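Local structure of dTDP-4-dehydrorhamnose 3,5-epimerase (Elizabethkingia anophelis NUHP1, 6C46) at residues A[18-24]-A[116-122]; A[68-73]-A[150-156]; A[87-93]-A[107-113]; A[128-132]-A[164-168]. The protein probably catalyses the epimerisation of the C3' and C5' positions of dTDP-4-dehydro-6-deoxyglucose, a step in dTDP-L-rhamnose biosynthesis. All blocks are in the same frame, centred on the assembly; numbering follows the deposited sequence.

Contact 1. Residues A[18-24]-A[116-122]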
# COMPACT_ATOMS: atom_id res chain seq x y z
N ASP A 18 -9.55 -5.92 -19.53
CA ASP A 18 -9.54 -4.98 -18.41
C ASP A 18 -8.57 -5.38 -17.33
O ASP A 18 -8.52 -4.73 -16.28
CB ASP A 18 -10.91 -4.80 -17.75
CG ASP A 18 -11.99 -4.35 -18.74
OD1 ASP A 18 -11.75 -3.37 -19.46
OD2 ASP A 18 -13.07 -4.98 -18.78
N CYS A 19 -7.80 -6.43 -17.52
CA CYS A 19 -6.85 -6.90 -16.52
C CYS A 19 -5.45 -6.45 -16.95
O CYS A 19 -5.00 -6.78 -18.05
CB CYS A 19 -6.99 -8.42 -16.41
SG CYS A 19 -5.84 -9.30 -15.37
N TYR A 20 -4.77 -5.67 -16.09
CA TYR A 20 -3.53 -5.00 -16.48
C TYR A 20 -2.42 -5.24 -15.48
O TYR A 20 -2.66 -5.44 -14.28
CB TYR A 20 -3.69 -3.46 -16.63
CG TYR A 20 -4.72 -3.12 -17.67
CD1 TYR A 20 -4.43 -3.23 -19.03
CD2 TYR A 20 -5.98 -2.68 -17.29
CE1 TYR A 20 -5.39 -2.95 -19.99
CE2 TYR A 20 -6.94 -2.38 -18.24
CZ TYR A 20 -6.65 -2.52 -19.57
OH TYR A 20 -7.61 -2.23 -20.49
N ILE A 21 -1.19 -5.17 -15.98
CA ILE A 21 0.01 -5.12 -15.17
C ILE A 21 0.44 -3.66 -15.06
O ILE A 21 0.58 -2.97 -16.08
CB ILE A 21 1.13 -5.97 -15.80
CG1 ILE A 21 0.70 -7.44 -15.88
CG2 ILE A 21 2.47 -5.81 -15.00
CD1 ILE A 21 1.53 -8.23 -16.89
N ILE A 22 0.69 -3.18 -13.84
CA ILE A 22 1.27 -1.85 -13.65
C ILE A 22 2.78 -2.03 -13.53
O ILE A 22 3.27 -2.62 -12.57
CB ILE A 22 0.73 -1.14 -12.42
CG1 ILE A 22 -0.79 -1.17 -12.41
CG2 ILE A 22 1.31 0.32 -12.38
CD1 ILE A 22 -1.44 -0.28 -11.35
N GLU A 23 3.50 -1.51 -14.51
CA GLU A 23 4.96 -1.52 -14.50
C GLU A 23 5.46 -0.19 -13.97
O GLU A 23 5.10 0.85 -14.53
CB GLU A 23 5.52 -1.76 -15.90
CG GLU A 23 7.04 -1.59 -16.01
CD GLU A 23 7.54 -1.84 -17.44
OE1 GLU A 23 6.92 -2.66 -18.15
OE2 GLU A 23 8.53 -1.22 -17.86
N PRO A 24 6.26 -0.17 -12.91
CA PRO A 24 6.65 1.09 -12.30
C PRO A 24 7.78 1.77 -13.06
O PRO A 24 8.58 1.13 -13.75
CB PRO A 24 7.14 0.65 -10.91
CG PRO A 24 7.86 -0.65 -11.23
CD PRO A 24 7.00 -1.32 -12.34
N LYS A 116 8.61 -5.56 -8.39
CA LYS A 116 7.79 -4.40 -8.06
C LYS A 116 6.53 -4.29 -8.90
O LYS A 116 5.87 -3.24 -8.93
CB LYS A 116 8.60 -3.10 -8.19
CG LYS A 116 9.90 -3.12 -7.41
CD LYS A 116 10.69 -1.80 -7.64
CE LYS A 116 12.09 -1.84 -7.02
NZ LYS A 116 12.98 -2.87 -7.61
N LEU A 117 6.13 -5.38 -9.56
CA LEU A 117 4.94 -5.33 -10.40
C LEU A 117 3.66 -5.33 -9.57
O LEU A 117 3.59 -5.88 -8.47
CB LEU A 117 4.93 -6.53 -11.36
CG LEU A 117 6.08 -6.54 -12.39
CD1 LEU A 117 6.06 -7.82 -13.29
CD2 LEU A 117 6.02 -5.29 -13.25
N GLN A 118 2.61 -4.73 -10.13
CA GLN A 118 1.27 -4.86 -9.58
C GLN A 118 0.36 -5.42 -10.66
O GLN A 118 0.55 -5.18 -11.85
CB GLN A 118 0.71 -3.52 -9.14
CG GLN A 118 1.55 -2.82 -8.07
CD GLN A 118 1.12 -1.38 -7.99
OE1 GLN A 118 0.20 -1.06 -7.26
NE2 GLN A 118 1.74 -0.53 -8.82
N PHE A 119 -0.68 -6.11 -10.21
CA PHE A 119 -1.60 -6.83 -11.10
C PHE A 119 -2.99 -6.33 -10.75
O PHE A 119 -3.40 -6.39 -9.58
CB PHE A 119 -1.44 -8.34 -10.86
CG PHE A 119 -2.20 -9.23 -11.82
CD1 PHE A 119 -2.68 -10.46 -11.39
CD2 PHE A 119 -2.35 -8.90 -13.15
CE1 PHE A 119 -3.34 -11.34 -12.27
CE2 PHE A 119 -3.00 -9.75 -14.03
CZ PHE A 119 -3.51 -10.97 -13.59
N TYR A 120 -3.69 -5.76 -11.73
CA TYR A 120 -5.04 -5.24 -11.52
C TYR A 120 -6.05 -6.26 -12.02
O TYR A 120 -6.08 -6.57 -13.22
CB TYR A 120 -5.28 -3.90 -12.24
CG TYR A 120 -6.74 -3.47 -12.18
CD1 TYR A 120 -7.28 -2.96 -11.00
CD2 TYR A 120 -7.60 -3.63 -13.28
CE1 TYR A 120 -8.62 -2.59 -10.92
CE2 TYR A 120 -8.96 -3.26 -13.21
CZ TYR A 120 -9.45 -2.74 -12.03
OH TYR A 120 -10.78 -2.37 -11.91
N VAL A 121 -6.88 -6.77 -11.12
CA VAL A 121 -7.87 -7.82 -11.35
C VAL A 121 -9.25 -7.17 -11.24
O VAL A 121 -9.67 -6.77 -10.13
CB VAL A 121 -7.74 -8.95 -10.31
CG1 VAL A 121 -8.71 -10.05 -10.62
CG2 VAL A 121 -6.30 -9.49 -10.25
N PRO A 122 -9.99 -7.02 -12.33
CA PRO A 122 -11.28 -6.31 -12.28
C PRO A 122 -12.32 -7.04 -11.43
O PRO A 122 -12.21 -8.23 -11.15
CB PRO A 122 -11.74 -6.28 -13.75
CG PRO A 122 -10.46 -6.57 -14.57
CD PRO A 122 -9.61 -7.45 -13.70
O HOH W 1 3.98 -1.48 -10.21
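Tyr20 and Tyr120 face each other as a hydrogen-bonded antiparallel pair. Tyr120 N gives the short, nearly straight bond, 2.8 Å to Tyr20 O, and Tyr20 N returns a longer one to Tyr120 O. Two residues along, Ile22 and Gln118 repeat the pattern, with Ile22 N 2.8 Å from Gln118 O and Gln118 N bonded back to Ile22 O. A water fills in past the end of the ladder: it accepts from Gln118 NE2 at 2.8 Å and lies within hydrogen-bonding distance of Ile22 O and Lys116 O. Gln118 NE2 thus has two acceptors, the water and Lys37 O, while it lies against Ile22 CG2.

Strands 20-23 and 118-121 are neighbours in one of the two antiparallel sheets of the cupin fold, with strand 10-13 on the far side of the first and strand 80-86 on the far side of the second. Ile21 and Phe119, a non-hydrogen-bonded pair, turn their side chains to the sheet face that packs on Met109 of strand 106-112. The Cys19 sulfur comes to the Phe119 ring, SG 3.2 Å from CE2 and oblique to it, because chi1 (174°) turns it away from the backbone nitrogen. Ile21 CG2 meets Leu117 CD2 at 4.0 Å. On the other face Tyr120 presents its ring edge to Asp18 O, which lies in the ring plane 3.3 Å from CD2. Pro122 CG touches the same carbonyl oxygen at 3.2 Å, and Pro24 CG lies across Lys116 CB at 4.0 Å.

Contact 2. Residues A[68-73]-A[150-156]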
# COMPACT_ATOMS: atom_id res chain seq x y z
N GLY A 68 -7.18 -19.57 -3.03
CA GLY A 68 -8.05 -19.21 -4.14
C GLY A 68 -8.86 -20.39 -4.65
O GLY A 68 -8.81 -21.46 -4.03
N LEU A 69 -9.64 -20.23 -5.72
CA LEU A 69 -9.87 -18.96 -6.40
C LEU A 69 -11.04 -18.28 -5.72
O LEU A 69 -12.06 -18.93 -5.53
CB LEU A 69 -10.15 -19.20 -7.89
CG LEU A 69 -8.96 -19.82 -8.63
CD1 LEU A 69 -9.42 -20.54 -9.90
CD2 LEU A 69 -7.91 -18.72 -8.94
N HIS A 70 -10.92 -16.99 -5.37
CA HIS A 70 -11.91 -16.31 -4.54
C HIS A 70 -12.49 -15.09 -5.24
O HIS A 70 -11.82 -14.45 -6.06
CB HIS A 70 -11.28 -15.82 -3.21
CG HIS A 70 -10.72 -16.92 -2.37
ND1 HIS A 70 -9.65 -16.73 -1.52
CD2 HIS A 70 -11.10 -18.21 -2.22
CE1 HIS A 70 -9.38 -17.86 -0.88
NE2 HIS A 70 -10.25 -18.78 -1.29
N LEU A 71 -13.71 -14.73 -4.84
CA LEU A 71 -14.37 -13.54 -5.36
C LEU A 71 -15.52 -13.21 -4.42
O LEU A 71 -15.89 -14.01 -3.56
CB LEU A 71 -14.89 -13.77 -6.79
CG LEU A 71 -15.91 -14.92 -6.71
CD1 LEU A 71 -17.34 -14.45 -6.95
CD2 LEU A 71 -15.56 -16.09 -7.61
N GLN A 72 -16.08 -12.01 -4.59
CA GLN A 72 -17.35 -11.65 -3.96
C GLN A 72 -18.36 -11.40 -5.06
O GLN A 72 -18.01 -10.85 -6.12
CB GLN A 72 -17.19 -10.41 -3.03
CG GLN A 72 -16.43 -10.75 -1.76
CD GLN A 72 -16.39 -9.65 -0.70
OE1 GLN A 72 -15.98 -9.90 0.43
NE2 GLN A 72 -16.85 -8.45 -1.05
N LYS A 73 -19.59 -11.84 -4.85
CA LYS A 73 -20.61 -11.82 -5.90
C LYS A 73 -21.35 -10.49 -5.98
O LYS A 73 -21.52 -9.78 -4.99
CB LYS A 73 -21.64 -12.92 -5.68
CG LYS A 73 -21.10 -14.33 -5.84
CD LYS A 73 -22.24 -15.33 -5.54
CE LYS A 73 -21.69 -16.69 -5.12
NZ LYS A 73 -22.76 -17.68 -4.74
N SER A 150 -21.51 -12.72 0.55
CA SER A 150 -21.40 -12.61 -0.90
C SER A 150 -20.31 -13.50 -1.49
O SER A 150 -20.14 -13.50 -2.72
CB SER A 150 -21.12 -11.15 -1.30
OG SER A 150 -19.76 -10.81 -1.03
N GLU A 151 -19.55 -14.23 -0.68
CA GLU A 151 -18.35 -14.88 -1.20
C GLU A 151 -18.69 -15.96 -2.22
O GLU A 151 -19.65 -16.71 -2.07
CB GLU A 151 -17.53 -15.46 -0.04
CG GLU A 151 -16.83 -14.35 0.73
CD GLU A 151 -15.98 -14.85 1.92
OE1 GLU A 151 -16.14 -16.01 2.34
OE2 GLU A 151 -15.16 -14.07 2.43
N GLY A 152 -17.90 -16.00 -3.30
CA GLY A 152 -17.96 -17.07 -4.27
C GLY A 152 -16.57 -17.69 -4.39
O GLY A 152 -15.61 -17.19 -3.80
N SER A 153 -16.48 -18.77 -5.17
CA SER A 153 -15.20 -19.46 -5.27
C SER A 153 -15.21 -20.39 -6.47
O SER A 153 -16.27 -20.82 -6.94
CB SER A 153 -14.89 -20.27 -4.01
OG SER A 153 -15.85 -21.28 -3.84
N VAL A 154 -14.01 -20.71 -6.95
CA VAL A 154 -13.81 -21.69 -8.01
C VAL A 154 -12.66 -22.58 -7.57
O VAL A 154 -11.61 -22.08 -7.15
CB VAL A 154 -13.50 -21.03 -9.37
CG1 VAL A 154 -13.23 -22.08 -10.43
CG2 VAL A 154 -14.65 -20.13 -9.79
N LYS A 155 -12.85 -23.90 -7.65
CA LYS A 155 -11.78 -24.84 -7.31
C LYS A 155 -10.49 -24.52 -8.07
O LYS A 155 -10.49 -24.44 -9.31
CB LYS A 155 -12.26 -26.26 -7.63
CG LYS A 155 -11.29 -27.38 -7.22
CD LYS A 155 -11.04 -27.34 -5.72
CE LYS A 155 -10.24 -28.55 -5.24
NZ LYS A 155 -10.96 -29.83 -5.39
N PHE A 156 -9.39 -24.35 -7.34
CA PHE A 156 -8.15 -23.83 -7.95
C PHE A 156 -7.64 -24.74 -9.07
O PHE A 156 -7.11 -24.25 -10.08
CB PHE A 156 -7.07 -23.67 -6.87
CG PHE A 156 -6.46 -24.97 -6.41
CD1 PHE A 156 -7.18 -25.84 -5.58
CD2 PHE A 156 -5.17 -25.33 -6.81
CE1 PHE A 156 -6.61 -27.06 -5.17
CE2 PHE A 156 -4.60 -26.54 -6.40
CZ PHE A 156 -5.32 -27.41 -5.57
O HOH W 2 -10.01 -23.81 -4.55
O HOH W 3 -14.40 -12.07 0.88
O HOH W 4 -22.57 -16.62 -1.72
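Leu71 and Gly152 form the tight middle of this antiparallel pairing, which adds the short edge strand 151-153 to strand 66-72. Gly152 N reaches Leu71 O at 2.8 Å from above the carbonyl plane. The Leu71 side chain, with CG set between its backbone nitrogen and carbonyl carbon (chi1 61°), folds over the glycine, CD1 3.8 Å from Gly152 CA. Toward Gly68 the packing stays close. Leu69 and Val154 exchange two backbone bonds, and Leu69 CB lies 4.1 Å from Val154 CB. A water joins Gly68 O to Phe156 N.

The other end is wetter. Lys73 N still bonds Ser150 O at 2.8 Å, while on the face carrying Gln72 and Glu151 a water joins Gln72 OE1 to Glu151 OE2. Another water sits on Glu151 O with a weak link to Lys73 NZ, which is hydrogen-bonded to Asn188. Ser150 OG rests against Gln72 CB at 3.3 Å while bonding Asn147 O. Gln72 OE1 also accepts from Asn147 N, and NE2 turns to His76 O and Phe145 O.

His70, the predicted proton acceptor, shares a sheet face with Ser153 and Gln72. Gly68 CA lies 3.6 Å above the centre of its imidazole, and NE2 is hydrogen-bonded to Asp178, which also bonds Gly68 N. The glycine over one face and the carboxylate at NE2 would together fix the imidazole's rotation, an arrangement consistent with a histidine–aspartate pair oriented for proton transfer.

Contact 3. Residues A[87-93]-A[107-113]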
# COMPACT_ATOMS: atom_id res chain seq x y z
N GLY A 87 9.54 -11.53 -0.98
CA GLY A 87 9.50 -12.86 -1.56
C GLY A 87 8.93 -12.86 -2.97
O GLY A 87 9.04 -11.88 -3.72
N ARG A 88 8.33 -13.98 -3.35
CA ARG A 88 7.83 -14.18 -4.70
C ARG A 88 6.54 -14.99 -4.64
O ARG A 88 6.47 -15.99 -3.91
CB ARG A 88 8.84 -14.96 -5.57
CG ARG A 88 10.23 -14.37 -5.70
CD ARG A 88 11.22 -15.47 -6.22
NE ARG A 88 10.74 -16.07 -7.46
CZ ARG A 88 10.77 -17.37 -7.76
NH1 ARG A 88 11.25 -18.27 -6.90
NH2 ARG A 88 10.32 -17.76 -8.95
N VAL A 89 5.54 -14.58 -5.42
CA VAL A 89 4.31 -15.37 -5.57
C VAL A 89 3.97 -15.51 -7.05
O VAL A 89 4.41 -14.73 -7.90
CB VAL A 89 3.10 -14.77 -4.83
CG1 VAL A 89 3.39 -14.58 -3.33
CG2 VAL A 89 2.65 -13.45 -5.52
N TRP A 90 3.20 -16.55 -7.35
CA TRP A 90 2.57 -16.72 -8.66
C TRP A 90 1.09 -16.43 -8.47
O TRP A 90 0.42 -17.09 -7.67
CB TRP A 90 2.79 -18.13 -9.21
CG TRP A 90 2.27 -18.31 -10.62
CD1 TRP A 90 1.08 -18.87 -11.00
CD2 TRP A 90 2.94 -17.92 -11.82
NE1 TRP A 90 0.97 -18.84 -12.38
CE2 TRP A 90 2.09 -18.27 -12.90
CE3 TRP A 90 4.16 -17.30 -12.09
CZ2 TRP A 90 2.44 -18.03 -14.24
CZ3 TRP A 90 4.51 -17.06 -13.42
CH2 TRP A 90 3.65 -17.43 -14.47
N ASP A 91 0.59 -15.44 -9.19
CA ASP A 91 -0.74 -14.90 -8.99
C ASP A 91 -1.58 -15.19 -10.23
O ASP A 91 -1.10 -14.99 -11.34
CB ASP A 91 -0.67 -13.40 -8.77
CG ASP A 91 -1.96 -12.84 -8.27
OD1 ASP A 91 -2.12 -12.68 -7.03
OD2 ASP A 91 -2.84 -12.59 -9.12
N VAL A 92 -2.83 -15.63 -10.04
CA VAL A 92 -3.69 -16.05 -11.16
C VAL A 92 -5.03 -15.34 -11.09
O VAL A 92 -5.62 -15.22 -10.01
CB VAL A 92 -3.90 -17.58 -11.15
CG1 VAL A 92 -4.90 -17.98 -12.22
CG2 VAL A 92 -2.57 -18.32 -11.37
N ALA A 93 -5.51 -14.86 -12.23
CA ALA A 93 -6.84 -14.27 -12.37
C ALA A 93 -7.63 -15.05 -13.41
O ALA A 93 -7.06 -15.56 -14.38
CB ALA A 93 -6.75 -12.80 -12.77
N TYR A 107 -5.09 -16.12 -16.52
CA TYR A 107 -3.76 -15.55 -16.74
C TYR A 107 -3.00 -15.55 -15.43
O TYR A 107 -3.55 -15.19 -14.39
CB TYR A 107 -3.85 -14.13 -17.30
CG TYR A 107 -2.49 -13.50 -17.58
CD1 TYR A 107 -1.73 -13.90 -18.67
CD2 TYR A 107 -1.99 -12.51 -16.77
CE1 TYR A 107 -0.48 -13.33 -18.94
CE2 TYR A 107 -0.74 -11.93 -17.02
CZ TYR A 107 -0.00 -12.34 -18.10
OH TYR A 107 1.22 -11.76 -18.32
N GLY A 108 -1.75 -15.98 -15.48
CA GLY A 108 -0.91 -15.99 -14.29
C GLY A 108 0.39 -15.27 -14.54
O GLY A 108 0.88 -15.20 -15.67
N MET A 109 0.98 -14.77 -13.46
CA MET A 109 2.24 -14.04 -13.55
C MET A 109 2.91 -14.02 -12.19
O MET A 109 2.25 -14.09 -11.15
CB MET A 109 2.00 -12.60 -14.03
CG MET A 109 1.20 -11.78 -13.01
SD MET A 109 1.05 -10.06 -13.47
CE MET A 109 2.78 -9.54 -13.38
N GLU A 110 4.24 -13.87 -12.21
CA GLU A 110 5.00 -13.76 -10.98
C GLU A 110 4.99 -12.32 -10.48
O GLU A 110 5.28 -11.38 -11.23
CB GLU A 110 6.45 -14.24 -11.18
CG GLU A 110 7.30 -14.05 -9.91
CD GLU A 110 8.65 -14.77 -9.93
OE1 GLU A 110 9.63 -14.20 -9.41
OE2 GLU A 110 8.73 -15.90 -10.47
N LEU A 111 4.64 -12.14 -9.21
CA LEU A 111 4.77 -10.87 -8.51
C LEU A 111 5.85 -11.04 -7.45
O LEU A 111 5.84 -12.03 -6.72
CB LEU A 111 3.44 -10.46 -7.87
CG LEU A 111 2.27 -10.36 -8.86
CD1 LEU A 111 0.95 -10.15 -8.12
CD2 LEU A 111 2.49 -9.20 -9.84
N SER A 112 6.77 -10.08 -7.35
CA SER A 112 7.86 -10.24 -6.40
C SER A 112 8.26 -8.88 -5.83
O SER A 112 7.99 -7.83 -6.41
CB SER A 112 9.07 -10.94 -7.06
OG SER A 112 9.72 -10.08 -7.99
N ALA A 113 8.93 -8.92 -4.68
CA ALA A 113 9.48 -7.68 -4.15
C ALA A 113 10.49 -7.11 -5.11
O ALA A 113 10.57 -5.89 -5.30
CB ALA A 113 10.14 -7.94 -2.79
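Trp90 lays one face of its indole over the backbone of the opposite strand: Gly108 C is 3.4 Å above the ring plane and Met109 N 3.6 Å, both offset toward the rim. The two strands, 88-95 and 106-112, are the arms of a beta hairpin at the edge of the five-stranded sheet of the cupin fold. With CG anti to the backbone nitrogen (chi1 -175°), the indole swings across to the partner strand and settles on the peptide between Gly108 and Met109. Lys166 makes a cation-pi contact with the same indole.

The second flat group, the Arg88 guanidinium, takes the Glu110 carboxylate at its edge. It grips side-on, NE to OE1 at 2.9 Å and NH2 to OE2 at 2.9 Å. Both nitrogens come from above the carboxylate plane, and the two planes are turned 54° apart. Glu110 stretches out fully to get there, its CB lying against Trp90 CE3, so salt bridge and indole sit side by side on one face.

Beneath them runs a regular ladder, in which Val89 and Leu111, Asp91 and Met109, and Ala93 and Tyr107 each trade two backbone bonds. The opposite face looks into the interior, where Met109 packs on Phe119 and Asp91 OD1 is hydrogen-bonded to His127. There Val89 CG2 meets Leu111 CB at 3.9 Å, and Leu111 CD1 ends 3.7 Å from Asp91 CB.

Contact 4. Residues A[128-132]-A[164-168]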
# COMPACT_ATOMS: atom_id res chain seq x y z
N GLY A 128 -6.40 -15.77 -7.18
CA GLY A 128 -5.69 -16.59 -6.20
C GLY A 128 -4.20 -16.47 -6.40
O GLY A 128 -3.73 -15.88 -7.37
N PHE A 129 -3.44 -17.05 -5.46
CA PHE A 129 -1.99 -17.03 -5.62
C PHE A 129 -1.35 -18.17 -4.85
O PHE A 129 -1.95 -18.73 -3.93
CB PHE A 129 -1.40 -15.69 -5.17
CG PHE A 129 -1.36 -15.50 -3.68
CD1 PHE A 129 -0.20 -15.76 -2.97
CD2 PHE A 129 -2.46 -15.00 -3.00
CE1 PHE A 129 -0.15 -15.54 -1.59
CE2 PHE A 129 -2.42 -14.78 -1.63
CZ PHE A 129 -1.26 -15.06 -0.92
N VAL A 130 -0.11 -18.49 -5.23
CA VAL A 130 0.68 -19.51 -4.52
C VAL A 130 2.03 -18.91 -4.16
O VAL A 130 2.58 -18.09 -4.92
CB VAL A 130 0.87 -20.78 -5.38
CG1 VAL A 130 1.61 -20.42 -6.66
CG2 VAL A 130 1.63 -21.86 -4.59
N VAL A 131 2.55 -19.26 -2.99
CA VAL A 131 3.82 -18.71 -2.53
C VAL A 131 4.94 -19.52 -3.15
O VAL A 131 5.00 -20.74 -2.98
CB VAL A 131 3.91 -18.72 -1.00
CG1 VAL A 131 5.30 -18.30 -0.57
CG2 VAL A 131 2.82 -17.78 -0.39
N LEU A 132 5.84 -18.85 -3.86
CA LEU A 132 6.96 -19.53 -4.50
C LEU A 132 8.22 -19.54 -3.66
O LEU A 132 9.07 -20.42 -3.84
CB LEU A 132 7.28 -18.85 -5.84
CG LEU A 132 6.11 -18.75 -6.80
CD1 LEU A 132 6.54 -17.92 -8.00
CD2 LEU A 132 5.68 -20.15 -7.23
N ASP A 164 -1.99 -23.64 -14.50
CA ASP A 164 -0.64 -24.05 -14.10
C ASP A 164 -0.25 -23.28 -12.84
O ASP A 164 0.05 -22.09 -12.90
CB ASP A 164 0.34 -23.77 -15.24
CG ASP A 164 1.76 -24.23 -14.93
OD1 ASP A 164 2.00 -24.77 -13.83
OD2 ASP A 164 2.63 -24.06 -15.81
N TRP A 165 -0.20 -23.98 -11.70
CA TRP A 165 0.17 -23.34 -10.44
C TRP A 165 1.67 -23.47 -10.15
O TRP A 165 2.09 -23.20 -9.03
CB TRP A 165 -0.67 -23.90 -9.29
CG TRP A 165 -2.10 -23.42 -9.35
CD1 TRP A 165 -3.17 -24.09 -9.86
CD2 TRP A 165 -2.59 -22.14 -8.92
NE1 TRP A 165 -4.31 -23.31 -9.76
CE2 TRP A 165 -3.97 -22.12 -9.18
CE3 TRP A 165 -2.00 -21.02 -8.31
CZ2 TRP A 165 -4.78 -21.01 -8.87
CZ3 TRP A 165 -2.80 -19.92 -8.01
CH2 TRP A 165 -4.17 -19.93 -8.29
N LYS A 166 2.45 -23.92 -11.14
CA LYS A 166 3.91 -23.83 -11.18
C LYS A 166 4.67 -24.79 -10.27
O LYS A 166 5.66 -25.39 -10.70
CB LYS A 166 4.38 -22.40 -10.87
CG LYS A 166 3.74 -21.33 -11.76
CD LYS A 166 3.89 -21.67 -13.23
CE LYS A 166 4.98 -20.89 -13.90
NZ LYS A 166 4.85 -21.00 -15.38
N ILE A 167 4.27 -24.94 -9.01
CA ILE A 167 5.06 -25.75 -8.09
C ILE A 167 4.53 -27.18 -8.09
O ILE A 167 3.42 -27.41 -8.60
CB ILE A 167 5.06 -25.14 -6.68
CG1 ILE A 167 3.68 -25.29 -6.05
CG2 ILE A 167 5.53 -23.65 -6.76
CD1 ILE A 167 3.61 -24.88 -4.57
N PRO A 168 5.27 -28.15 -7.56
CA PRO A 168 4.76 -29.53 -7.52
C PRO A 168 3.49 -29.59 -6.70
O PRO A 168 3.35 -28.91 -5.68
CB PRO A 168 5.90 -30.31 -6.86
CG PRO A 168 7.12 -29.49 -7.11
CD PRO A 168 6.66 -28.07 -7.07
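On the outer face of the five-stranded sheet of the cupin fold, the loop 164-168 packs over the end of strand 125-131, bringing Trp165 and Ile167 onto Val130 and Leu132. No hydrogen bond crosses; the contact is made by apolar side chains and by the indole edge against the strand backbone.

Trp165 approaches with the edge of its six-membered ring. CH2 lies 3.9 Å from Gly128 C, CZ3 3.8 Å from Phe129 CA, and CE3 4.0 Å from Val130 CG1, all near the ring plane. At its other edge NE1 is hydrogen-bonded to Phe156 O, which fixes the ring's rotation, and Phe156 adds an edge-to-face ring contact.

The loop keeps its shape through bonds of its own. Asp164 OD1 accepts from Lys166 N at 2.9 Å, an Asx turn, and Ile167 N bonds back to Trp165 O. Lys166 extends away from the strand.

Ile167 points at the strand. CG1 sits between its backbone nitrogen and carbonyl carbon (chi1 70°), sending CD1 out to meet Val130 CG2 tip to tip at 3.6 Å. The other branch, Ile167 CG2, meets Leu132 CD2 at 3.5 Å.

Overall arrangement
Contacts 2, 3 and 4 share the five-stranded sheet, while contact 1 belongs to the six-stranded sheet packed against it. The two layers meet where Phe119 packs on Asp91, and the centres of contacts 1 and 3 are about 11 Å apart. Contacts 3 and 4 are joined by backbone bonds between strands 88-95 and 125-131, and contacts 2 and 4 by Leu69 packing on Gly128 and Trp165. The side chain of the predicted proton acceptor His70, in contact 2, is about 7 Å from that of the predicted donor Tyr140. The Phe129 side chain of contact 4 is about 6 Å from that of Tyr140. The bound calcium lies about 11 Å from the Tyr120 side chain.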